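Local coordinates for RNA-binding protein (Porphyromonas gingivalis W83, PDB 7JLY) that probably binds RNA through a single RNA recognition motif, and also binds calcium, at residues Q67-G71 against R72-V76. Sequence-based numbering, arbitrary orientation.
Sequences QEFQG and RKLIV
F69 and R72 face each other as the hydrogen-bonded pair of a short antiparallel hairpin, joined by a type I' turn in which Q70 and G71 both take positive phi. F69 N gives its hydrogen to R72 O at 2.9 Å, and R72 N returns one to F69 O at 3.1 Å; this second donor stands well above the carbonyl plane, 60° out of it. Two residues further along, past the non-hydrogen-bonded E68–K73 pair, L74 N points almost straight at Q67 O (2.8 Å, 171° at the hydrogen), while E68 CA lies 3.3 Å from R72 O in a CA-H...O contact.

On the tight side L74 is wedged between F69 CB and the carbonyl oxygen of Q67, which lies 3.5 Å from L74 CB. The apolar part is F69 CB, 3.7 Å from L74 CG; chi1 of 180° then leads the ring away, and L74 CD2 approaches its CD2 obliquely. Q70 CG sits over the centre of one ring face, 4.2 Å above it. The E68 and K73 pair is looser: E68 CG comes no nearer than 4.0 Å to K73 N, and both side chains are exposed. R72 is exposed too, yet R72 NH2 is hydrogen-bonded to N9 OD1.

This is the small hairpin that follows the second helix of the RRM fold, with 68-69 at the sheet's edge. Q67 NE2 ties it back to E63 O on helix 54-64, F69 reaches L22 of helix 16-23, and L74 packs on V7 of the adjacent strand 3-8.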
ATOM      1  N   GLN A  67       2.641 -12.235   3.050  1.00 20.05           N
ATOM      2  CA  GLN A  67       1.397 -12.819   2.566  1.00 19.96           C
ATOM      3  C   GLN A  67       1.235 -12.585   1.064  1.00 19.60           C
ATOM      4  O   GLN A  67       1.712 -11.598   0.527  1.00 19.35           O
ATOM      5  CB  GLN A  67       0.191 -12.244   3.313  1.00 20.87           C
ATOM      6  CG  GLN A  67       0.072 -12.701   4.762  1.00 22.24           C
ATOM      7  CD  GLN A  67      -1.319 -12.466   5.305  1.00 22.26           C
ATOM      8  OE1 GLN A  67      -2.311 -12.815   4.664  1.00 28.44           O
ATOM      9  NE2 GLN A  67      -1.404 -11.851   6.473  1.00 19.81           N
ATOM     10  N   GLU A  68       0.570 -13.507   0.382  1.00 19.16           N
ATOM     11  CA  GLU A  68       0.216 -13.283  -1.005  1.00 18.68           C
ATOM     12  C   GLU A  68      -1.090 -12.516  -1.081  1.00 19.63           C
ATOM     13  O   GLU A  68      -1.985 -12.713  -0.259  1.00 23.95           O
ATOM     14  CB  GLU A  68       0.106 -14.616  -1.748  1.00 20.51           C
ATOM     15  CG  GLU A  68       1.445 -15.277  -1.949  1.00 17.54           C
ATOM     16  CD  GLU A  68       1.336 -16.702  -2.434  1.00 25.24           C
ATOM     17  OE1 GLU A  68       0.205 -17.225  -2.531  1.00 25.56           O
ATOM     18  OE2 GLU A  68       2.393 -17.298  -2.708  1.00 26.46           O
ATOM     19  N   PHE A  69      -1.180 -11.635  -2.072  1.00 17.33           N
ATOM     20  CA  PHE A  69      -2.345 -10.803  -2.314  1.00 17.14           C
ATOM     21  C   PHE A  69      -2.578 -10.808  -3.828  1.00 20.77           C
ATOM     22  O   PHE A  69      -1.670 -10.466  -4.591  1.00 19.41           O
ATOM     23  CB  PHE A  69      -2.103  -9.384  -1.767  1.00 17.33           C
ATOM     24  CG  PHE A  69      -3.247  -8.431  -1.974  1.00 22.04           C
ATOM     25  CD1 PHE A  69      -4.464  -8.632  -1.339  1.00 21.22           C
ATOM     26  CD2 PHE A  69      -3.085  -7.300  -2.762  1.00 19.72           C
ATOM     27  CE1 PHE A  69      -5.512  -7.742  -1.508  1.00 21.48           C
ATOM     28  CE2 PHE A  69      -4.136  -6.404  -2.941  1.00 24.71           C
ATOM     29  CZ  PHE A  69      -5.348  -6.627  -2.317  1.00 21.41           C
ATOM     30  N   GLN A  70      -3.772 -11.216  -4.256  1.00 18.47           N
ATOM     31  CA  GLN A  70      -4.088 -11.360  -5.680  1.00 20.90           C
ATOM     32  C   GLN A  70      -2.943 -12.066  -6.429  1.00 20.53           C
ATOM     33  O   GLN A  70      -2.488 -11.613  -7.488  1.00 20.46           O
ATOM     34  CB  GLN A  70      -4.410  -9.985  -6.299  1.00 21.65           C
ATOM     35  CG  GLN A  70      -5.662  -9.335  -5.667  1.00 22.96           C
ATOM     36  CD  GLN A  70      -6.166  -8.104  -6.417  1.00 28.68           C
ATOM     37  OE1 GLN A  70      -5.905  -7.930  -7.611  1.00 28.04           O
ATOM     38  NE2 GLN A  70      -6.899  -7.245  -5.714  1.00 28.94           N
ATOM     39  N   GLY A  71      -2.470 -13.161  -5.840  1.00 18.50           N
ATOM     40  CA  GLY A  71      -1.515 -14.045  -6.488  1.00 17.65           C
ATOM     41  C   GLY A  71      -0.048 -13.673  -6.391  1.00 21.44           C
ATOM     42  O   GLY A  71       0.801 -14.377  -6.941  1.00 19.93           O
ATOM     43  N   ARG A  72       0.279 -12.589  -5.693  1.00 17.63           N
ATOM     44  CA  ARG A  72       1.693 -12.211  -5.579  1.00 17.58           C
ATOM     45  C   ARG A  72       2.091 -11.868  -4.141  1.00 16.86           C
ATOM     46  O   ARG A  72       1.332 -11.247  -3.407  1.00 18.52           O
ATOM     47  CB  ARG A  72       2.027 -11.029  -6.492  1.00 18.36           C
ATOM     48  CG  ARG A  72       1.810 -11.294  -7.979  1.00 21.21           C
ATOM     49  CD  ARG A  72       2.512 -10.262  -8.850  1.00 20.79           C
ATOM     50  NE  ARG A  72       3.961 -10.289  -8.660  1.00 18.68           N
ATOM     51  CZ  ARG A  72       4.788 -11.118  -9.292  1.00 23.78           C
ATOM     52  NH1 ARG A  72       4.315 -11.982 -10.185  1.00 21.18           N
ATOM     53  NH2 ARG A  72       6.092 -11.079  -9.039  1.00 22.14           N
ATOM     54  N   LYS A  73       3.295 -12.270  -3.759  1.00 14.67           N
ATOM     55  CA  LYS A  73       3.786 -11.999  -2.416  1.00 17.21           C
ATOM     56  C   LYS A  73       3.956 -10.494  -2.186  1.00 17.80           C
ATOM     57  O   LYS A  73       4.704  -9.827  -2.903  1.00 18.72           O
ATOM     58  CB  LYS A  73       5.114 -12.729  -2.182  1.00 18.62           C
ATOM     59  CG  LYS A  73       5.674 -12.529  -0.781  1.00 22.13           C
ATOM     60  CD  LYS A  73       6.726 -13.579  -0.443  1.00 24.79           C
ATOM     61  CE  LYS A  73       7.969 -13.414  -1.295  1.00 33.09           C
ATOM     62  NZ  LYS A  73       9.004 -14.420  -0.893  1.00 34.31           N
ATOM     63  N   LEU A  74       3.239  -9.953  -1.205  1.00 17.11           N
ATOM     64  CA  LEU A  74       3.331  -8.526  -0.915  1.00 17.81           C
ATOM     65  C   LEU A  74       4.723  -8.059  -0.532  1.00 18.50           C
ATOM     66  O   LEU A  74       5.470  -8.753   0.176  1.00 19.41           O
ATOM     67  CB  LEU A  74       2.379  -8.149   0.226  1.00 16.29           C
ATOM     68  CG  LEU A  74       0.892  -8.119  -0.091  1.00 17.64           C
ATOM     69  CD1 LEU A  74       0.103  -8.108   1.207  1.00 17.82           C
ATOM     70  CD2 LEU A  74       0.554  -6.886  -0.918  1.00 23.05           C
ATOM     71  N   ILE A  75       5.066  -6.867  -1.008  1.00 15.67           N
ATOM     72  CA  ILE A  75       6.072  -6.043  -0.363  1.00 18.79           C
ATOM     73  C   ILE A  75       5.288  -5.057   0.480  1.00 17.45           C
ATOM     74  O   ILE A  75       4.484  -4.313  -0.071  1.00 16.71           O
ATOM     75  CB  ILE A  75       6.937  -5.260  -1.357  1.00 18.15           C
ATOM     76  CG1 ILE A  75       7.707  -6.199  -2.295  1.00 17.34           C
ATOM     77  CG2 ILE A  75       7.870  -4.319  -0.593  1.00 18.02           C
ATOM     78  CD1 ILE A  75       8.513  -5.448  -3.390  1.00 18.65           C
ATOM     79  N   VAL A  76       5.472  -5.067   1.796  1.00 16.70           N
ATOM     80  CA  VAL A  76       4.785  -4.105   2.667  1.00 19.70           C
ATOM     81  C   VAL A  76       5.759  -3.627   3.734  1.00 20.15           C
ATOM     82  O   VAL A  76       6.229  -4.413   4.564  1.00 21.96           O
ATOM     83  CB  VAL A  76       3.522  -4.697   3.356  1.00 21.93           C
ATOM     84  CG1 VAL A  76       2.800  -3.614   4.131  1.00 22.25           C
ATOM     85  CG2 VAL A  76       2.581  -5.295   2.350  1.00 25.19           C
TER